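Local structure of octaprenyl Pyrophosphate Synthase (3TC1) at residues 44-49 / 169-174; 53-58 / 175-180; 114-117 / 122-125. The protein probably catalyses the chain elongation of an allylic diphosphate with isopentenyl diphosphate units to octaprenyl diphosphate, as a magnesium-dependent trans-prenyltransferase. All coordinates share one frame; numbering follows the deposited sequence.

Contact 1: 44-49 / 169-174; sequences LALLNE and ASLKSM
Leu-46 lays its two methyl groups over the flank of helix 152-177, with CD1 against CD2 of Leu-171 at 3.5 Å. The setting is the all-helical isoprenoid synthase fold of the polyprenyl synthetases, and the contact brings the loop that links helix 38-44 to helix 53-80 onto a helix more than a hundred residues later in the chain. A type I beta turn from Leu-44 to Leu-47, closed by the bond from Leu-47 N to Leu-44 O at 3.1 Å, sets Leu-46 at its third position with its CB directed toward the helix. With CG anti to the carbonyl carbon (chi1 -80°), Leu-46 brings CD1 to Leu-171, whose side chain it meets at about a right angle, while its CD2 rests between Leu-171 O (4.0 Å) and CG of Met-174 (4.1 Å). Leu-46 and Met-174 run past each other in opposite directions. Met-174 starts with CG anti to its nitrogen (chi1 -177°) and then bends at both following torsions, which turns the sulfur aside and leaves the CG methylene facing the leucine. No hydrogen bond crosses between the segments; the contact is made by buried side-chain carbons. Tyr-185 and Phe-188 of helix 182-205 also pack on Leu-46 and Leu-171 respectively, while Ala-59 and Cys-63 of helix 53-80 touch Met-174. On the helix itself, the buried Ser-173 hydroxyl is satisfied one turn back: OG donates to Ala-169 O at 2.8 Å, and Ser-173 N reaches the same oxygen, at 3.0 Å, from the opposite face of the carbonyl plane.

Contact 2: 53-58 / 175-180; sequences AILLDK and AILLNK
Leu-55 and Leu-178 cross obliquely, CG of the first lying 3.7 Å from CD2 of the second. Their rotamers differ: Leu-55 swings CG opposite its backbone nitrogen (chi1 -178°), which carries the end of the side chain nearer to helix 152-177 than its CB direction alone would, whereas Leu-178 holds CG anti to the carbonyl carbon (chi1 -56°) and offers a single methyl, CD2. That methyl also sits 3.8 Å from CD2 of Leu-55. The other Leu-55 methyl, CD1, reaches Leu-177, lying 3.7 Å from its carbonyl O and 4.0 Å from its CG. The CB of Leu-177 is directed toward the first turns of helix 53-80, and CD2 of Leu-177 rests on backbone, 3.8 Å from C of Lys-58. Lys-58 takes part through the aliphatic portion of its chain, CD being 4.2 Å from CD1 of Leu-177, while its end leads away. The helix stops in a Schellman motif: Asn-179, with positive phi, is the C-prime residue, Lys-180 N bonds to Ala-175 O at 2.7 Å, and Asn-179 N to Ile-176 O at 3.0 Å. Leu-178 is the first residue whose backbone angles depart from the helix. With no hydrogen bond or salt bridge between the segments, the contact probably owes its cohesion to dispersion and the burial of apolar surface; it carries no polar pairing that would fix its direction.

Contact 3: 114-117 / 122-125; sequences FELS and LIAQ
Ser-117 OG donates to Phe-114 O at 2.6 Å, one turn back near the end of helix 92-116, with a C=O...O angle of 147° and the donor tilted 26° from the carbonyl plane. The contact with helix 121-144 is made one residue earlier, by Leu-116. An extended chi1 (-180°) carries its branch onto the main chain of Ala-124: CG of Leu-116 is 3.7 Å from Ala-124 CA, and CD2 lies 3.8 Å from Ala-124 O. The 5.8 Å between the CA atoms of Leu-116 and Ala-124 is consistent with the small alanine side chain and the short connection. CD1 of Leu-116 extends to Ile-123, meeting its CG2 methyl at 4.0 Å, while the ethyl branch of Ile-123 leads away from Leu-116. Ile-65 of helix 53-80 also packs on Leu-116. Beyond the chain, the second subunit lies alongside: its Ala-124 packs on Ser-117, and its Ser-128 on Phe-114. The geometry is that of a helical hairpin with a short connection, its two arms running in roughly opposite directions, here placed at the dimer interface of the all-alpha isoprenoid synthase fold.

In the fold
Contact 1 uses residues 169-174 of helix 152-177, and contact 2 its last turn and the turn that follows; their centres are 8 Å apart. They touch through leucines: CD1 of Leu-47 meets CD1 of Leu-56 at 3.6 Å. Contact 3 stands farther off, about 15 Å from contact 1 and 14 Å from contact 2 between centres, and Ile-123 bridges the gap: its CD1 is 3.6 Å from Ser-173 O, and its CG1 is 3.8 Å from CG2 of Ile-176. Contact 3 alone adjoins the second subunit. In this family aspartate-rich motifs bind magnesium and diphosphate; contact 2 uses the start of helix 53-80, whereas the first such motif is expected near its far end.

Contact 1: 44-49 / 169-174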
ATOM      1  N   LEU B  44       8.456  -9.342 -21.476  1.00 20.36           N
ATOM      2  CA  LEU B  44       8.227 -10.523 -22.306  1.00 21.72           C
ATOM      3  C   LEU B  44       9.218 -10.596 -23.464  1.00 21.87           C
ATOM      4  O   LEU B  44       9.505 -11.678 -23.972  1.00 22.71           O
ATOM      5  CB  LEU B  44       6.802 -10.518 -22.865  1.00 19.02           C
ATOM      6  CG  LEU B  44       5.648 -10.761 -21.889  1.00 20.16           C
ATOM      7  CD1 LEU B  44       4.329 -10.466 -22.577  1.00 19.74           C
ATOM      8  CD2 LEU B  44       5.684 -12.191 -21.398  1.00 18.11           C
ATOM      9  N   ALA B  45       9.739  -9.441 -23.866  1.00 21.51           N
ATOM     10  CA  ALA B  45      10.686  -9.352 -24.974  1.00 22.63           C
ATOM     11  C   ALA B  45      12.012 -10.049 -24.711  1.00 23.85           C
ATOM     12  O   ALA B  45      12.797 -10.263 -25.640  1.00 21.36           O
ATOM     13  CB  ALA B  45      10.937  -7.886 -25.327  1.00 19.91           C
ATOM     14  N   LEU B  46      12.272 -10.394 -23.452  1.00 20.60           N
ATOM     15  CA  LEU B  46      13.515 -11.068 -23.100  1.00 22.12           C
ATOM     16  C   LEU B  46      13.417 -12.582 -23.242  1.00 23.32           C
ATOM     17  O   LEU B  46      14.433 -13.276 -23.230  1.00 24.98           O
ATOM     18  CB  LEU B  46      13.938 -10.710 -21.669  1.00 22.37           C
ATOM     19  CG  LEU B  46      14.634  -9.353 -21.507  1.00 24.02           C
ATOM     20  CD1 LEU B  46      13.681  -8.232 -21.897  1.00 24.66           C
ATOM     21  CD2 LEU B  46      15.100  -9.180 -20.069  1.00 23.97           C
ATOM     22  N   LEU B  47      12.197 -13.091 -23.371  1.00 22.80           N
ATOM     23  CA  LEU B  47      11.983 -14.526 -23.512  1.00 24.74           C
ATOM     24  C   LEU B  47      12.587 -15.069 -24.805  1.00 28.01           C
ATOM     25  O   LEU B  47      12.631 -14.373 -25.820  1.00 25.57           O
ATOM     26  CB  LEU B  47      10.487 -14.843 -23.476  1.00 24.80           C
ATOM     27  CG  LEU B  47       9.785 -14.693 -22.123  1.00 25.13           C
ATOM     28  CD1 LEU B  47       8.274 -14.789 -22.310  1.00 23.39           C
ATOM     29  CD2 LEU B  47      10.282 -15.773 -21.170  1.00 22.02           C
ATOM     30  N   ASN B  48      13.064 -16.312 -24.748  1.00 36.17           N
ATOM     31  CA  ASN B  48      13.651 -16.984 -25.908  1.00 39.95           C
ATOM     32  C   ASN B  48      12.608 -17.892 -26.535  1.00 41.46           C
ATOM     33  O   ASN B  48      11.628 -18.268 -25.889  1.00 40.37           O
ATOM     34  CB  ASN B  48      14.844 -17.861 -25.509  1.00 49.84           C
ATOM     35  CG  ASN B  48      16.086 -17.064 -25.197  1.00 52.40           C
ATOM     36  OD1 ASN B  48      16.434 -16.130 -25.915  1.00 54.91           O
ATOM     37  ND2 ASN B  48      16.779 -17.444 -24.129  1.00 53.18           N
ATOM     38  N   GLU B  49      12.834 -18.259 -27.792  1.00 54.37           N
ATOM     39  CA  GLU B  49      11.926 -19.153 -28.496  1.00 55.16           C
ATOM     40  C   GLU B  49      11.802 -20.454 -27.710  1.00 53.69           C
ATOM     41  O   GLU B  49      10.707 -20.988 -27.535  1.00 55.12           O
ATOM     42  CB  GLU B  49      12.463 -19.469 -29.900  1.00 79.05           C
ATOM     43  CG  GLU B  49      11.642 -20.515 -30.660  1.00 83.74           C
ATOM     44  CD  GLU B  49      12.206 -20.834 -32.036  1.00 86.34           C
ATOM     45  OE1 GLU B  49      13.020 -21.776 -32.155  1.00 88.19           O
ATOM     46  OE2 GLU B  49      11.834 -20.132 -33.000  1.00 88.01           O
ATOM     47  N   ALA B 169      13.896  -1.792 -12.714  1.00 14.53           N
ATOM     48  CA  ALA B 169      13.808  -2.937 -11.808  1.00 16.15           C
ATOM     49  C   ALA B 169      13.031  -4.101 -12.402  1.00 14.31           C
ATOM     50  O   ALA B 169      13.337  -5.267 -12.134  1.00 16.86           O
ATOM     51  CB  ALA B 169      13.171  -2.510 -10.486  1.00 11.25           C
ATOM     52  N   SER B 170      12.013  -3.794 -13.197  1.00 13.01           N
ATOM     53  CA  SER B 170      11.211  -4.844 -13.810  1.00 13.32           C
ATOM     54  C   SER B 170      12.017  -5.620 -14.850  1.00 14.12           C
ATOM     55  O   SER B 170      11.930  -6.847 -14.924  1.00 13.40           O
ATOM     56  CB  SER B 170       9.962  -4.249 -14.466  1.00 17.50           C
ATOM     57  OG  SER B 170       9.125  -3.648 -13.497  1.00 20.11           O
ATOM     58  N   LEU B 171      12.798  -4.905 -15.652  1.00 17.00           N
ATOM     59  CA  LEU B 171      13.613  -5.549 -16.678  1.00 20.49           C
ATOM     60  C   LEU B 171      14.792  -6.302 -16.072  1.00 20.54           C
ATOM     61  O   LEU B 171      15.167  -7.372 -16.552  1.00 21.01           O
ATOM     62  CB  LEU B 171      14.107  -4.510 -17.684  1.00 19.19           C
ATOM     63  CG  LEU B 171      13.119  -4.255 -18.828  1.00 23.18           C
ATOM     64  CD1 LEU B 171      13.427  -2.945 -19.518  1.00 24.34           C
ATOM     65  CD2 LEU B 171      13.188  -5.415 -19.811  1.00 25.17           C
ATOM     66  N   LYS B 172      15.376  -5.732 -15.025  1.00 18.34           N
ATOM     67  CA  LYS B 172      16.505  -6.351 -14.345  1.00 18.20           C
ATOM     68  C   LYS B 172      16.031  -7.662 -13.728  1.00 16.77           C
ATOM     69  O   LYS B 172      16.734  -8.672 -13.771  1.00 19.65           O
ATOM     70  CB  LYS B 172      17.034  -5.410 -13.259  1.00 19.36           C
ATOM     71  CG  LYS B 172      18.271  -5.904 -12.527  1.00 24.56           C
ATOM     72  CD  LYS B 172      18.667  -4.939 -11.411  1.00 26.47           C
ATOM     73  CE  LYS B 172      19.861  -5.450 -10.617  1.00 30.98           C
ATOM     74  NZ  LYS B 172      20.254  -4.504  -9.532  1.00 33.17           N
ATOM     75  N   SER B 173      14.823  -7.647 -13.172  1.00 16.37           N
ATOM     76  CA  SER B 173      14.257  -8.836 -12.553  1.00 15.77           C
ATOM     77  C   SER B 173      13.989  -9.950 -13.565  1.00 17.21           C
ATOM     78  O   SER B 173      14.201 -11.121 -13.262  1.00 15.53           O
ATOM     79  CB  SER B 173      12.965  -8.488 -11.814  1.00 18.55           C
ATOM     80  OG  SER B 173      13.234  -7.628 -10.719  1.00 20.71           O
ATOM     81  N   MET B 174      13.523  -9.595 -14.760  1.00 15.65           N
ATOM     82  CA  MET B 174      13.255 -10.618 -15.768  1.00 16.70           C
ATOM     83  C   MET B 174      14.575 -11.199 -16.270  1.00 16.91           C
ATOM     84  O   MET B 174      14.686 -12.408 -16.516  1.00 18.64           O
ATOM     85  CB  MET B 174      12.458 -10.036 -16.938  1.00 15.89           C
ATOM     86  CG  MET B 174      12.072 -11.074 -17.995  1.00 15.63           C
ATOM     87  SD  MET B 174      11.023 -12.414 -17.372  1.00 19.29           S
ATOM     88  CE  MET B 174       9.437 -11.669 -17.498  1.00 16.03           C
TER

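Contact 2: 53-58 / 175-180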
ATOM      1  N   ALA B  53       8.661 -24.485 -20.523  1.00 20.23           N
ATOM      2  CA  ALA B  53       7.344 -24.172 -19.973  1.00 20.14           C
ATOM      3  C   ALA B  53       7.321 -23.789 -18.495  1.00 20.57           C
ATOM      4  O   ALA B  53       6.546 -22.925 -18.092  1.00 21.12           O
ATOM      5  CB  ALA B  53       6.391 -25.342 -20.220  1.00 16.83           C
ATOM      6  N   ILE B  54       8.146 -24.442 -17.684  1.00 18.83           N
ATOM      7  CA  ILE B  54       8.184 -24.128 -16.263  1.00 19.35           C
ATOM      8  C   ILE B  54       8.692 -22.702 -16.058  1.00 19.69           C
ATOM      9  O   ILE B  54       8.106 -21.928 -15.303  1.00 18.01           O
ATOM     10  CB  ILE B  54       9.100 -25.104 -15.492  1.00 21.93           C
ATOM     11  CG1 ILE B  54       8.522 -26.523 -15.552  1.00 23.26           C
ATOM     12  CG2 ILE B  54       9.262 -24.643 -14.053  1.00 20.96           C
ATOM     13  CD1 ILE B  54       7.114 -26.653 -15.005  1.00 24.92           C
ATOM     14  N   LEU B  55       9.783 -22.361 -16.739  1.00 16.93           N
ATOM     15  CA  LEU B  55      10.362 -21.028 -16.623  1.00 17.48           C
ATOM     16  C   LEU B  55       9.421 -19.960 -17.190  1.00 18.94           C
ATOM     17  O   LEU B  55       9.306 -18.863 -16.637  1.00 16.43           O
ATOM     18  CB  LEU B  55      11.709 -20.983 -17.345  1.00 18.78           C
ATOM     19  CG  LEU B  55      12.516 -19.681 -17.322  1.00 17.69           C
ATOM     20  CD1 LEU B  55      12.713 -19.202 -15.879  1.00 20.52           C
ATOM     21  CD2 LEU B  55      13.863 -19.925 -17.997  1.00 20.46           C
ATOM     22  N   LEU B  56       8.748 -20.286 -18.290  1.00 17.36           N
ATOM     23  CA  LEU B  56       7.818 -19.357 -18.923  1.00 19.81           C
ATOM     24  C   LEU B  56       6.693 -18.968 -17.960  1.00 20.53           C
ATOM     25  O   LEU B  56       6.296 -17.804 -17.893  1.00 19.39           O
ATOM     26  CB  LEU B  56       7.219 -19.989 -20.181  1.00 26.48           C
ATOM     27  CG  LEU B  56       6.134 -19.198 -20.913  1.00 27.52           C
ATOM     28  CD1 LEU B  56       6.672 -17.834 -21.338  1.00 29.50           C
ATOM     29  CD2 LEU B  56       5.675 -19.993 -22.129  1.00 29.93           C
ATOM     30  N   ASP B  57       6.179 -19.944 -17.218  1.00 23.57           N
ATOM     31  CA  ASP B  57       5.117 -19.670 -16.261  1.00 25.10           C
ATOM     32  C   ASP B  57       5.641 -18.732 -15.170  1.00 24.64           C
ATOM     33  O   ASP B  57       4.942 -17.810 -14.756  1.00 25.52           O
ATOM     34  CB  ASP B  57       4.603 -20.968 -15.638  1.00 28.34           C
ATOM     35  CG  ASP B  57       3.453 -20.733 -14.673  1.00 33.10           C
ATOM     36  OD1 ASP B  57       2.391 -20.230 -15.106  1.00 33.38           O
ATOM     37  OD2 ASP B  57       3.615 -21.045 -13.477  1.00 35.12           O
ATOM     38  N   LYS B  58       6.866 -18.972 -14.705  1.00 20.02           N
ATOM     39  CA  LYS B  58       7.473 -18.118 -13.684  1.00 19.56           C
ATOM     40  C   LYS B  58       7.592 -16.698 -14.224  1.00 18.11           C
ATOM     41  O   LYS B  58       7.391 -15.730 -13.498  1.00 16.70           O
ATOM     42  CB  LYS B  58       8.877 -18.606 -13.311  1.00 26.67           C
ATOM     43  CG  LYS B  58       8.954 -19.804 -12.377  1.00 29.79           C
ATOM     44  CD  LYS B  58      10.415 -20.013 -11.964  1.00 33.06           C
ATOM     45  CE  LYS B  58      10.587 -21.063 -10.870  1.00 35.30           C
ATOM     46  NZ  LYS B  58      10.587 -22.454 -11.391  1.00 38.20           N
ATOM     47  N   ALA B 175      15.575 -10.339 -16.412  1.00 14.94           N
ATOM     48  CA  ALA B 175      16.887 -10.773 -16.866  1.00 18.54           C
ATOM     49  C   ALA B 175      17.455 -11.778 -15.861  1.00 20.15           C
ATOM     50  O   ALA B 175      18.025 -12.802 -16.246  1.00 20.66           O
ATOM     51  CB  ALA B 175      17.821  -9.571 -17.005  1.00 15.85           C
ATOM     52  N   ILE B 176      17.298 -11.473 -14.574  1.00 18.70           N
ATOM     53  CA  ILE B 176      17.771 -12.347 -13.506  1.00 19.30           C
ATOM     54  C   ILE B 176      17.070 -13.703 -13.617  1.00 20.99           C
ATOM     55  O   ILE B 176      17.719 -14.748 -13.616  1.00 20.65           O
ATOM     56  CB  ILE B 176      17.465 -11.743 -12.108  1.00 17.84           C
ATOM     57  CG1 ILE B 176      18.315 -10.487 -11.883  1.00 17.74           C
ATOM     58  CG2 ILE B 176      17.728 -12.776 -11.016  1.00 17.88           C
ATOM     59  CD1 ILE B 176      17.966  -9.717 -10.608  1.00 16.69           C
ATOM     60  N   LEU B 177      15.743 -13.668 -13.714  1.00 18.38           N
ATOM     61  CA  LEU B 177      14.933 -14.873 -13.827  1.00 18.41           C
ATOM     62  C   LEU B 177      15.344 -15.725 -15.027  1.00 20.01           C
ATOM     63  O   LEU B 177      15.431 -16.948 -14.925  1.00 19.76           O
ATOM     64  CB  LEU B 177      13.450 -14.503 -13.959  1.00 20.98           C
ATOM     65  CG  LEU B 177      12.466 -15.673 -14.050  1.00 22.06           C
ATOM     66  CD1 LEU B 177      12.433 -16.402 -12.713  1.00 22.79           C
ATOM     67  CD2 LEU B 177      11.077 -15.163 -14.414  1.00 22.28           C
ATOM     68  N   LEU B 178      15.595 -15.072 -16.158  1.00 22.34           N
ATOM     69  CA  LEU B 178      15.977 -15.766 -17.384  1.00 24.00           C
ATOM     70  C   LEU B 178      17.478 -15.945 -17.546  1.00 26.04           C
ATOM     71  O   LEU B 178      17.960 -16.315 -18.621  1.00 26.76           O
ATOM     72  CB  LEU B 178      15.416 -15.017 -18.593  1.00 20.72           C
ATOM     73  CG  LEU B 178      13.898 -14.815 -18.542  1.00 20.20           C
ATOM     74  CD1 LEU B 178      13.435 -14.127 -19.804  1.00 17.14           C
ATOM     75  CD2 LEU B 178      13.196 -16.161 -18.375  1.00 20.10           C
ATOM     76  N   ASN B 179      18.213 -15.676 -16.477  1.00 26.67           N
ATOM     77  CA  ASN B 179      19.664 -15.805 -16.491  1.00 30.08           C
ATOM     78  C   ASN B 179      20.355 -15.029 -17.626  1.00 30.17           C
ATOM     79  O   ASN B 179      21.189 -15.564 -18.337  1.00 30.99           O
ATOM     80  CB  ASN B 179      20.053 -17.288 -16.544  1.00 51.70           C
ATOM     81  CG  ASN B 179      21.512 -17.521 -16.193  1.00 56.71           C
ATOM     82  OD1 ASN B 179      22.001 -17.020 -15.182  1.00 60.21           O
ATOM     83  ND2 ASN B 179      22.210 -18.292 -17.021  1.00 58.76           N
ATOM     84  N   LYS B 180      19.949 -13.819 -17.857  1.00 28.44           N
ATOM     85  CA  LYS B 180      20.524 -12.895 -18.776  1.00 26.80           C
ATOM     86  C   LYS B 180      21.290 -11.781 -18.105  1.00 25.27           C
ATOM     87  O   LYS B 180      21.187 -11.663 -17.036  1.00 25.40           O
ATOM     88  CB  LYS B 180      19.479 -12.354 -19.743  1.00 28.64           C
ATOM     89  CG  LYS B 180      18.891 -13.346 -20.591  1.00 29.52           C
ATOM     90  CD  LYS B 180      17.784 -12.861 -21.268  1.00 32.30           C
ATOM     91  CE  LYS B 180      18.121 -12.296 -22.464  1.00 34.02           C
ATOM     92  NZ  LYS B 180      17.918 -13.216 -23.551  1.00 38.22           N
TER

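Contact 3: 114-117 / 122-125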
ATOM      1  N   PHE B 114       3.219 -11.188  -1.898  1.00 18.39           N
ATOM      2  CA  PHE B 114       3.079 -12.555  -1.427  1.00 19.14           C
ATOM      3  C   PHE B 114       3.619 -13.494  -2.497  1.00 19.48           C
ATOM      4  O   PHE B 114       4.395 -14.403  -2.207  1.00 20.38           O
ATOM      5  CB  PHE B 114       1.613 -12.880  -1.141  1.00 19.72           C
ATOM      6  CG  PHE B 114       1.387 -14.308  -0.721  1.00 24.31           C
ATOM      7  CD1 PHE B 114       1.701 -14.727   0.567  1.00 22.85           C
ATOM      8  CD2 PHE B 114       0.908 -15.246  -1.633  1.00 25.42           C
ATOM      9  CE1 PHE B 114       1.543 -16.062   0.942  1.00 24.97           C
ATOM     10  CE2 PHE B 114       0.747 -16.585  -1.269  1.00 25.93           C
ATOM     11  CZ  PHE B 114       1.066 -16.994   0.019  1.00 23.96           C
ATOM     12  N   GLU B 115       3.206 -13.265  -3.739  1.00 17.85           N
ATOM     13  CA  GLU B 115       3.656 -14.091  -4.846  1.00 17.05           C
ATOM     14  C   GLU B 115       5.137 -13.830  -5.132  1.00 17.06           C
ATOM     15  O   GLU B 115       5.882 -14.742  -5.505  1.00 18.38           O
ATOM     16  CB  GLU B 115       2.815 -13.796  -6.091  1.00 17.24           C
ATOM     17  CG  GLU B 115       1.333 -14.131  -5.949  1.00 19.43           C
ATOM     18  CD  GLU B 115       1.082 -15.579  -5.553  1.00 20.97           C
ATOM     19  OE1 GLU B 115       1.902 -16.450  -5.908  1.00 20.70           O
ATOM     20  OE2 GLU B 115       0.054 -15.850  -4.897  1.00 21.91           O
ATOM     21  N   LEU B 116       5.559 -12.583  -4.940  1.00 13.97           N
ATOM     22  CA  LEU B 116       6.945 -12.180  -5.181  1.00 17.13           C
ATOM     23  C   LEU B 116       7.960 -12.974  -4.352  1.00 18.02           C
ATOM     24  O   LEU B 116       9.063 -13.281  -4.823  1.00 19.04           O
ATOM     25  CB  LEU B 116       7.107 -10.679  -4.895  1.00 17.60           C
ATOM     26  CG  LEU B 116       8.496 -10.062  -5.097  1.00 18.27           C
ATOM     27  CD1 LEU B 116       8.963 -10.268  -6.539  1.00 19.73           C
ATOM     28  CD2 LEU B 116       8.440  -8.571  -4.769  1.00 17.50           C
ATOM     29  N   SER B 117       7.585 -13.316  -3.127  1.00 24.54           N
ATOM     30  CA  SER B 117       8.469 -14.070  -2.239  1.00 28.56           C
ATOM     31  C   SER B 117       8.895 -15.426  -2.811  1.00 30.48           C
ATOM     32  O   SER B 117       9.825 -16.057  -2.308  1.00 31.98           O
ATOM     33  CB  SER B 117       7.782 -14.282  -0.893  1.00 25.77           C
ATOM     34  OG  SER B 117       6.620 -15.072  -1.050  1.00 29.90           O
ATOM     35  N   LEU B 122      16.920 -12.002  -4.720  1.00 25.76           N
ATOM     36  CA  LEU B 122      17.426 -11.000  -5.657  1.00 25.24           C
ATOM     37  C   LEU B 122      16.307 -10.242  -6.347  1.00 24.42           C
ATOM     38  O   LEU B 122      16.318  -9.013  -6.404  1.00 22.89           O
ATOM     39  CB  LEU B 122      18.319 -11.644  -6.719  1.00 36.14           C
ATOM     40  CG  LEU B 122      19.797 -11.828  -6.379  1.00 37.96           C
ATOM     41  CD1 LEU B 122      20.524 -12.410  -7.584  1.00 38.55           C
ATOM     42  CD2 LEU B 122      20.402 -10.484  -5.991  1.00 37.76           C
ATOM     43  N   ILE B 123      15.348 -10.983  -6.885  1.00 24.57           N
ATOM     44  CA  ILE B 123      14.222 -10.372  -7.569  1.00 22.96           C
ATOM     45  C   ILE B 123      13.297  -9.695  -6.559  1.00 22.92           C
ATOM     46  O   ILE B 123      12.844  -8.572  -6.780  1.00 24.39           O
ATOM     47  CB  ILE B 123      13.448 -11.436  -8.392  1.00 19.85           C
ATOM     48  CG1 ILE B 123      14.309 -11.879  -9.583  1.00 17.25           C
ATOM     49  CG2 ILE B 123      12.108 -10.882  -8.860  1.00 18.34           C
ATOM     50  CD1 ILE B 123      13.790 -13.108 -10.306  1.00 18.15           C
ATOM     51  N   ALA B 124      13.028 -10.367  -5.442  1.00 19.28           N
ATOM     52  CA  ALA B 124      12.153  -9.804  -4.416  1.00 18.55           C
ATOM     53  C   ALA B 124      12.672  -8.457  -3.919  1.00 17.49           C
ATOM     54  O   ALA B 124      11.894  -7.536  -3.691  1.00 17.96           O
ATOM     55  CB  ALA B 124      12.014 -10.772  -3.243  1.00 20.28           C
ATOM     56  N   GLN B 125      13.985  -8.345  -3.748  1.00 16.89           N
ATOM     57  CA  GLN B 125      14.567  -7.095  -3.276  1.00 18.25           C
ATOM     58  C   GLN B 125      14.564  -6.007  -4.341  1.00 17.86           C
ATOM     59  O   GLN B 125      14.330  -4.844  -4.035  1.00 16.04           O
ATOM     60  CB  GLN B 125      15.993  -7.321  -2.776  1.00 27.06           C
ATOM     61  CG  GLN B 125      16.061  -8.129  -1.492  1.00 30.80           C
ATOM     62  CD  GLN B 125      17.424  -8.071  -0.836  1.00 35.80           C
ATOM     63  OE1 GLN B 125      17.664  -8.730   0.174  1.00 40.85           O
ATOM     64  NE2 GLN B 125      18.323  -7.278  -1.403  1.00 37.57           N
TER